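Local coordinates for PipY (Synechococcus elongatus, PDB 5NLC), which binds pyridoxal 5'-phosphate, the active form of vitamin B6, and is probably involved in keeping the cellular level of this cofactor in balance, at residues A[6-11]-A[213-218]; A[20-25]-A[206-211]; A[41-46]-A[66-71]. All coordinates share one frame; numbering follows the deposited sequence.

Contact 1 (A[6-11]-A[213-218])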
# COMPACT_ATOMS: atom_id res chain seq x y z
N GLU A 6 -10.94 -13.03 16.98
CA GLU A 6 -10.98 -12.16 18.16
C GLU A 6 -10.04 -10.96 17.96
O GLU A 6 -10.39 -9.79 18.25
CB GLU A 6 -10.57 -12.96 19.40
CG GLU A 6 -11.53 -14.08 19.77
CD GLU A 6 -11.03 -14.96 20.93
OE1 GLU A 6 -11.68 -14.94 21.99
OE2 GLU A 6 -9.99 -15.68 20.81
N ARG A 7 -8.85 -11.24 17.46
CA ARG A 7 -7.88 -10.17 17.14
C ARG A 7 -8.42 -9.18 16.10
O ARG A 7 -8.29 -7.92 16.24
CB ARG A 7 -6.56 -10.80 16.69
CG ARG A 7 -5.76 -11.52 17.77
CD ARG A 7 -4.68 -12.33 17.09
NE ARG A 7 -3.72 -12.86 18.03
CZ ARG A 7 -2.72 -12.16 18.58
NH1 ARG A 7 -2.52 -10.88 18.30
NH2 ARG A 7 -1.93 -12.76 19.46
N LEU A 8 -9.00 -9.72 15.03
CA LEU A 8 -9.59 -8.86 13.99
C LEU A 8 -10.72 -8.00 14.57
O LEU A 8 -10.81 -6.82 14.25
CB LEU A 8 -10.14 -9.67 12.80
CG LEU A 8 -10.71 -8.80 11.68
CD1 LEU A 8 -9.62 -7.90 11.12
CD2 LEU A 8 -11.28 -9.59 10.52
N ALA A 9 -11.59 -8.57 15.39
CA ALA A 9 -12.68 -7.81 16.04
C ALA A 9 -12.19 -6.65 16.90
O ALA A 9 -12.85 -5.56 17.00
CB ALA A 9 -13.52 -8.73 16.90
N SER A 10 -11.09 -6.91 17.58
CA SER A 10 -10.52 -5.94 18.48
C SER A 10 -9.95 -4.80 17.68
O SER A 10 -10.21 -3.62 17.99
CB SER A 10 -9.50 -6.62 19.39
OG SER A 10 -8.91 -5.66 20.19
N LEU A 11 -9.20 -5.12 16.63
CA LEU A 11 -8.68 -4.07 15.77
C LEU A 11 -9.75 -3.27 15.10
O LEU A 11 -9.70 -2.01 15.12
CB LEU A 11 -7.81 -4.66 14.71
CG LEU A 11 -6.52 -5.21 15.22
CD1 LEU A 11 -6.01 -6.32 14.30
CD2 LEU A 11 -5.54 -4.07 15.30
N THR A 213 1.34 -9.34 12.84
CA THR A 213 1.21 -10.11 14.07
C THR A 213 0.02 -9.76 14.96
O THR A 213 -0.65 -10.68 15.50
CB THR A 213 2.57 -10.02 14.79
OG1 THR A 213 3.50 -10.77 13.98
CG2 THR A 213 2.54 -10.59 16.21
N GLN A 214 -0.30 -8.47 15.12
CA GLN A 214 -1.51 -8.09 15.91
C GLN A 214 -2.79 -8.79 15.39
O GLN A 214 -3.73 -8.96 16.13
CB GLN A 214 -1.75 -6.58 15.92
CG GLN A 214 -1.31 -5.83 17.16
CD GLN A 214 -1.80 -4.38 17.15
OE1 GLN A 214 -1.29 -3.56 16.39
NE2 GLN A 214 -2.79 -4.06 18.00
N LEU A 215 -2.85 -9.13 14.11
CA LEU A 215 -3.99 -9.83 13.52
C LEU A 215 -3.82 -11.36 13.54
O LEU A 215 -4.74 -12.11 13.94
CB LEU A 215 -4.20 -9.32 12.09
CG LEU A 215 -5.46 -9.69 11.26
CD1 LEU A 215 -5.27 -10.90 10.36
CD2 LEU A 215 -6.68 -9.97 12.11
N PHE A 216 -2.68 -11.84 13.05
CA PHE A 216 -2.47 -13.25 12.85
C PHE A 216 -1.92 -13.82 14.12
O PHE A 216 -1.62 -13.10 15.09
CB PHE A 216 -1.48 -13.50 11.70
CG PHE A 216 -2.06 -13.28 10.31
CD1 PHE A 216 -3.01 -14.17 9.76
CD2 PHE A 216 -1.64 -12.24 9.54
CE1 PHE A 216 -3.53 -13.98 8.50
CE2 PHE A 216 -2.17 -12.03 8.30
CZ PHE A 216 -3.09 -12.93 7.75
N GLY A 217 -1.73 -15.13 14.16
CA GLY A 217 -0.97 -15.69 15.29
C GLY A 217 0.41 -15.04 15.50
O GLY A 217 0.81 -14.14 14.76
N PRO A 218 1.16 -15.54 16.50
CA PRO A 218 2.61 -15.45 16.51
C PRO A 218 3.27 -16.16 15.31
O PRO A 218 2.92 -17.30 14.98
CB PRO A 218 2.99 -16.15 17.83
CG PRO A 218 1.78 -15.98 18.70
CD PRO A 218 0.63 -16.14 17.74
O HOH W 1 -5.75 -7.32 17.97
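Arg-7, Leu-8 and Leu-11 on helix 4-14 dock the start of the chain against the loop after strand 208-211, a helix-to-loop contact with a polar side and an apolar side. The arginine carries the polar side. Its chain runs extended from CG to NE, and NH1 donates to Gln-214 O at 3.1 Å with an N-H...O angle of 158°. The acceptor lies in the guanidinium plane, yet the donor sits well above the carbonyl plane. Phe-216 O stands over one face of the same group, toward its rim, while Arg-7 CD comes within 3.2 Å of Leu-215 O. A water donates both to Arg-7 O and to Gln-214 O, so the latter receives two donors. On the apolar side Leu-8 and Leu-215 lie alongside each other, with Leu-8 CB 3.5 Å from Leu-215 CD2. Leu-11 CD1 meets Leu-215 CB at 4.1 Å, and its CD2 touches the amide of Gln-214, whose OE1 is bound by Trp-198. With an alanine here in place of Arg-7, Gln-214 O would probably lose its guanidinium donor, and the space beside the loop carbonyls would open. The loop segment starts at Thr-213, a residue that binds pyridoxal 5'-phosphate. Leu-215 O is buried here without a partner, so the positive charge amid several carbonyl oxygens probably eases its burial.

Contact 2 (A[20-25]-A[206-211])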
# COMPACT_ATOMS: atom_id res chain seq x y z
N GLN A 20 -9.03 1.20 6.25
CA GLN A 20 -9.00 -0.23 5.95
C GLN A 20 -7.68 -0.82 6.37
O GLN A 20 -6.59 -0.29 6.16
CB GLN A 20 -9.30 -0.44 4.46
CG GLN A 20 -10.77 -0.23 4.14
CD GLN A 20 -11.70 -1.30 4.81
OE1 GLN A 20 -11.41 -2.51 4.83
NE2 GLN A 20 -12.79 -0.83 5.41
N LEU A 21 -7.80 -1.94 7.02
CA LEU A 21 -6.67 -2.69 7.46
C LEU A 21 -6.23 -3.69 6.40
O LEU A 21 -7.07 -4.45 5.88
CB LEU A 21 -7.21 -3.44 8.69
CG LEU A 21 -6.28 -4.24 9.47
CD1 LEU A 21 -6.85 -4.21 10.88
CD2 LEU A 21 -6.16 -5.66 8.91
N ILE A 22 -4.95 -3.71 6.09
CA ILE A 22 -4.35 -4.70 5.21
C ILE A 22 -3.65 -5.72 6.12
O ILE A 22 -2.76 -5.36 6.91
CB ILE A 22 -3.33 -4.10 4.23
CG1 ILE A 22 -4.02 -3.12 3.32
CG2 ILE A 22 -2.66 -5.21 3.39
CD1 ILE A 22 -3.05 -2.21 2.57
N ALA A 23 -4.11 -6.98 6.07
CA ALA A 23 -3.49 -8.02 6.84
C ALA A 23 -2.20 -8.48 6.15
O ALA A 23 -2.22 -9.01 5.04
CB ALA A 23 -4.42 -9.19 7.05
N VAL A 24 -1.09 -8.21 6.78
CA VAL A 24 0.23 -8.54 6.25
C VAL A 24 0.50 -10.02 6.51
O VAL A 24 0.71 -10.41 7.66
CB VAL A 24 1.36 -7.66 6.80
CG1 VAL A 24 2.69 -8.10 6.21
CG2 VAL A 24 1.08 -6.19 6.53
N SER A 25 0.41 -10.82 5.45
CA SER A 25 0.40 -12.29 5.56
C SER A 25 1.81 -12.86 5.34
O SER A 25 1.98 -14.04 5.26
CB SER A 25 -0.58 -12.90 4.52
OG SER A 25 -0.32 -12.42 3.19
N ALA A 206 -4.71 8.40 7.76
CA ALA A 206 -4.46 7.16 6.94
C ALA A 206 -5.75 6.52 6.49
O ALA A 206 -6.74 6.44 7.25
CB ALA A 206 -3.68 6.10 7.73
N THR A 207 -5.75 6.03 5.28
CA THR A 207 -6.86 5.21 4.82
C THR A 207 -6.51 3.72 4.70
O THR A 207 -7.42 2.89 4.62
CB THR A 207 -7.39 5.72 3.49
OG1 THR A 207 -6.37 5.64 2.49
CG2 THR A 207 -7.96 7.23 3.62
N TRP A 208 -5.23 3.37 4.60
CA TRP A 208 -4.81 1.98 4.54
C TRP A 208 -3.74 1.82 5.60
O TRP A 208 -2.76 2.53 5.51
CB TRP A 208 -4.13 1.65 3.20
CG TRP A 208 -4.99 1.59 2.00
CD1 TRP A 208 -4.90 2.42 0.93
CD2 TRP A 208 -5.94 0.56 1.63
NE1 TRP A 208 -5.73 1.99 -0.08
CE2 TRP A 208 -6.43 0.88 0.34
CE3 TRP A 208 -6.45 -0.56 2.25
CZ2 TRP A 208 -7.42 0.13 -0.30
CZ3 TRP A 208 -7.43 -1.36 1.59
CH2 TRP A 208 -7.92 -0.98 0.36
N ILE A 209 -3.92 0.93 6.58
CA ILE A 209 -2.86 0.57 7.49
C ILE A 209 -2.45 -0.90 7.31
O ILE A 209 -3.21 -1.70 6.79
CB ILE A 209 -3.22 0.84 8.97
CG1 ILE A 209 -4.42 0.01 9.43
CG2 ILE A 209 -3.52 2.33 9.14
CD1 ILE A 209 -4.70 0.08 10.89
N ARG A 210 -1.28 -1.24 7.81
CA ARG A 210 -0.61 -2.55 7.56
C ARG A 210 -0.35 -3.21 8.87
O ARG A 210 0.49 -2.73 9.63
CB ARG A 210 0.79 -2.41 6.87
CG ARG A 210 0.79 -1.57 5.67
CD ARG A 210 2.13 -1.42 4.92
NE ARG A 210 3.25 -0.75 5.58
CZ ARG A 210 3.34 0.56 5.78
NH1 ARG A 210 2.34 1.39 5.45
NH2 ARG A 210 4.44 1.05 6.31
N VAL A 211 -1.01 -4.33 9.15
CA VAL A 211 -0.81 -5.01 10.42
C VAL A 211 -0.63 -6.51 10.20
O VAL A 211 -1.26 -7.08 9.33
CB VAL A 211 -2.02 -4.77 11.36
CG1 VAL A 211 -2.15 -3.30 11.73
CG2 VAL A 211 -3.30 -5.15 10.64
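From Gln-20 to Val-24, strand 20-24 runs parallel to strand 208-211, the two inclined at 30° and joined by five backbone hydrogen bonds that start at Gln-20 N to Thr-207 O (2.8 Å) and finish at Val-24 N to Val-211 O (2.8 Å). Side chains alternate between two faces. On one, Trp-208 lies obliquely against its neighbours: its CZ3 is 3.5 Å from Gln-20 CB, and its CE3 is 3.7 Å from Ile-22 CG1. The indole also makes edge-to-face pairs with the rings of His-43, His-68, Trp-87 and His-89. Further along, Val-24 CG2 lies beside Arg-210 CB at 3.8 Å; beyond that carbon the arginine bends at chi3 and leaves the partner strand. On the other face Leu-21 crosses Val-211 at about a right angle. Val-211 CG2, set between its own backbone N and carbonyl carbon (CG1 at chi1 -64°), presses on Leu-21 CG at 3.3 Å, tighter than usual van der Waals contact. Trp-198 of helix 198-203 packs on Ile-209 and Val-211 from this side. Backbone bonds from Thr-207 and Trp-208 to Leu-190 continue the sheet to strand 189-191. Pairing of the first and last strands is what closes the modified TIM barrel of fold type III pyridoxal phosphate proteins, and Arg-210 of this pair is a cofactor-binding residue.

Contact 3 (A[41-46]-A[66-71])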
# COMPACT_ATOMS: atom_id res chain seq x y z
N GLN A 41 -11.90 -10.77 6.95
CA GLN A 41 -10.82 -10.04 6.32
C GLN A 41 -10.78 -10.30 4.82
O GLN A 41 -10.90 -11.48 4.37
CB GLN A 41 -9.50 -10.41 6.95
CG GLN A 41 -8.29 -9.60 6.52
CD GLN A 41 -8.36 -8.15 6.88
OE1 GLN A 41 -9.02 -7.79 7.87
NE2 GLN A 41 -7.69 -7.26 6.08
N ARG A 42 -10.54 -9.21 4.04
CA ARG A 42 -10.46 -9.27 2.59
C ARG A 42 -9.21 -8.74 1.96
O ARG A 42 -8.86 -9.18 0.84
CB ARG A 42 -11.66 -8.54 1.96
CG ARG A 42 -13.00 -9.17 2.36
CD ARG A 42 -13.24 -10.50 1.73
NE ARG A 42 -14.52 -11.11 2.15
CZ ARG A 42 -14.73 -11.86 3.23
NH1 ARG A 42 -13.76 -12.11 4.09
NH2 ARG A 42 -15.93 -12.37 3.43
N HIS A 43 -8.53 -7.83 2.64
CA HIS A 43 -7.30 -7.24 2.11
C HIS A 43 -6.08 -7.86 2.75
O HIS A 43 -5.93 -7.85 3.98
CB HIS A 43 -7.30 -5.76 2.43
CG HIS A 43 -8.40 -5.01 1.76
ND1 HIS A 43 -8.41 -4.76 0.41
CD2 HIS A 43 -9.55 -4.47 2.26
CE1 HIS A 43 -9.52 -4.12 0.08
NE2 HIS A 43 -10.20 -3.87 1.20
N PHE A 44 -5.23 -8.43 1.92
CA PHE A 44 -4.03 -9.11 2.33
C PHE A 44 -2.86 -8.56 1.61
O PHE A 44 -2.95 -8.17 0.45
CB PHE A 44 -4.15 -10.61 2.07
CG PHE A 44 -5.19 -11.26 2.91
CD1 PHE A 44 -6.51 -11.27 2.50
CD2 PHE A 44 -4.90 -11.71 4.19
CE1 PHE A 44 -7.52 -11.83 3.27
CE2 PHE A 44 -5.90 -12.29 4.97
CZ PHE A 44 -7.21 -12.35 4.53
N GLY A 45 -1.76 -8.40 2.35
CA GLY A 45 -0.60 -7.74 1.84
C GLY A 45 0.67 -8.62 1.97
O GLY A 45 0.87 -9.33 2.99
N GLU A 46 1.51 -8.52 0.94
CA GLU A 46 2.80 -9.23 0.96
C GLU A 46 3.89 -8.20 0.66
O GLU A 46 3.65 -7.23 -0.03
CB GLU A 46 2.81 -10.34 -0.06
CG GLU A 46 1.88 -11.55 0.29
CD GLU A 46 2.46 -12.52 1.31
OE1 GLU A 46 3.72 -12.61 1.40
OE2 GLU A 46 1.66 -13.21 2.04
N THR A 66 -8.55 -9.11 -1.98
CA THR A 66 -7.76 -8.10 -2.60
C THR A 66 -6.28 -8.19 -2.13
O THR A 66 -6.03 -8.16 -0.91
CB THR A 66 -8.34 -6.74 -2.27
OG1 THR A 66 -9.66 -6.67 -2.77
CG2 THR A 66 -7.57 -5.62 -2.86
N TRP A 67 -5.34 -8.38 -3.09
CA TRP A 67 -3.93 -8.49 -2.79
C TRP A 67 -3.19 -7.16 -3.01
O TRP A 67 -3.32 -6.52 -4.09
CB TRP A 67 -3.28 -9.51 -3.71
CG TRP A 67 -3.66 -10.95 -3.37
CD1 TRP A 67 -4.60 -11.74 -3.98
CD2 TRP A 67 -3.14 -11.70 -2.31
NE1 TRP A 67 -4.67 -12.96 -3.35
CE2 TRP A 67 -3.76 -12.97 -2.34
CE3 TRP A 67 -2.18 -11.44 -1.32
CZ2 TRP A 67 -3.44 -14.00 -1.40
CZ3 TRP A 67 -1.85 -12.51 -0.42
CH2 TRP A 67 -2.51 -13.72 -0.44
N HIS A 68 -2.37 -6.83 -2.03
CA HIS A 68 -1.63 -5.56 -1.96
C HIS A 68 -0.15 -5.89 -1.92
O HIS A 68 0.28 -6.71 -1.06
CB HIS A 68 -1.99 -4.85 -0.66
CG HIS A 68 -3.41 -4.37 -0.58
ND1 HIS A 68 -3.75 -3.06 -0.77
CD2 HIS A 68 -4.57 -5.03 -0.37
CE1 HIS A 68 -5.07 -2.93 -0.69
NE2 HIS A 68 -5.58 -4.10 -0.39
N LEU A 69 0.66 -5.27 -2.79
CA LEU A 69 2.08 -5.38 -2.70
C LEU A 69 2.59 -4.18 -1.93
O LEU A 69 2.36 -3.03 -2.29
CB LEU A 69 2.71 -5.45 -4.13
CG LEU A 69 4.22 -5.42 -4.16
CD1 LEU A 69 4.78 -6.63 -3.43
CD2 LEU A 69 4.73 -5.43 -5.58
N LEU A 70 3.34 -4.46 -0.86
CA LEU A 70 3.72 -3.47 0.07
C LEU A 70 5.20 -3.11 0.07
O LEU A 70 5.57 -2.13 0.69
CB LEU A 70 3.32 -3.94 1.47
CG LEU A 70 1.83 -4.21 1.69
CD1 LEU A 70 1.66 -4.78 3.10
CD2 LEU A 70 1.01 -2.99 1.42
N GLY A 71 6.06 -3.95 -0.49
CA GLY A 71 7.47 -3.70 -0.41
C GLY A 71 8.03 -3.30 -1.76
O GLY A 71 7.30 -3.17 -2.74
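His-43 and His-68 share the one side-chain hydrogen bond between strands 43-46 and 66-69: His-43 ND1 lies 3.0 Å from His-68 NE2, nearly straight at 173°, with either nitrogen a possible donor. ND1 lies in the plane of the His-68 ring, at its edge, whereas the two ring planes are 70° apart. CG of His-68 stands beside its backbone N (chi1 -67°), which swings the ring back from the level of Gly-45 toward His-43. The other nitrogen, His-68 ND1, bonds to His-89 NE2, so three histidines are linked in a row and the rotation of the central ring is fixed. Thr-66 packs side by side with His-43, its CB 3.3 Å from His-43 ND1. Backbone bonds join the parallel strands from Thr-66 N to Arg-42 O, at 2.8 Å, through to Leu-70 N to Glu-46 O, at 2.9 Å. Between them Gly-45 CA approaches His-68 O at 3.2 Å in a CA-H...O contact. With helix 49-56 as the connection, these neighbours form a beta-alpha-beta unit of the barrel. Among the apolar contacts, Phe-44 CB sits over the six-membered ring of Trp-67, 4.3 Å from its centroid, as a CH-pi interaction. Glu-46 CG touches Trp-67 CZ3 at 3.9 Å; its OE2 bonds to Ser-25 OG and forms a salt bridge with Lys-55. Leu-70 CD1 packs 3.9 Å from Gly-45 CA.

Strand 20-24 of contact 2 touches both other contacts. It neighbours strand 43-46, so contacts 2 and 3, centred about 8 Å apart, share one sheet: Ala-23 O lies 2.8 Å from Gly-45 N, and Ile-22 CD1 packs on His-68 ND1 at 3.5 Å. Contact 1, centred about 12 Å from contact 2, covers the sheet face that carries Ala-23, opposite the one with Ile-22 and His-68; Leu-215 CD1 meets Ala-23 CB at 3.8 Å. Phe-216 CZ reaches Phe-44 CE2 at 4.0 Å, tying contacts 1 and 3. The empty cofactor site borders all three: Thr-213 is in contact 1, Arg-210 in contact 2, and the Leu-70 side chain of contact 3 is about 4 Å from that of Asn-47.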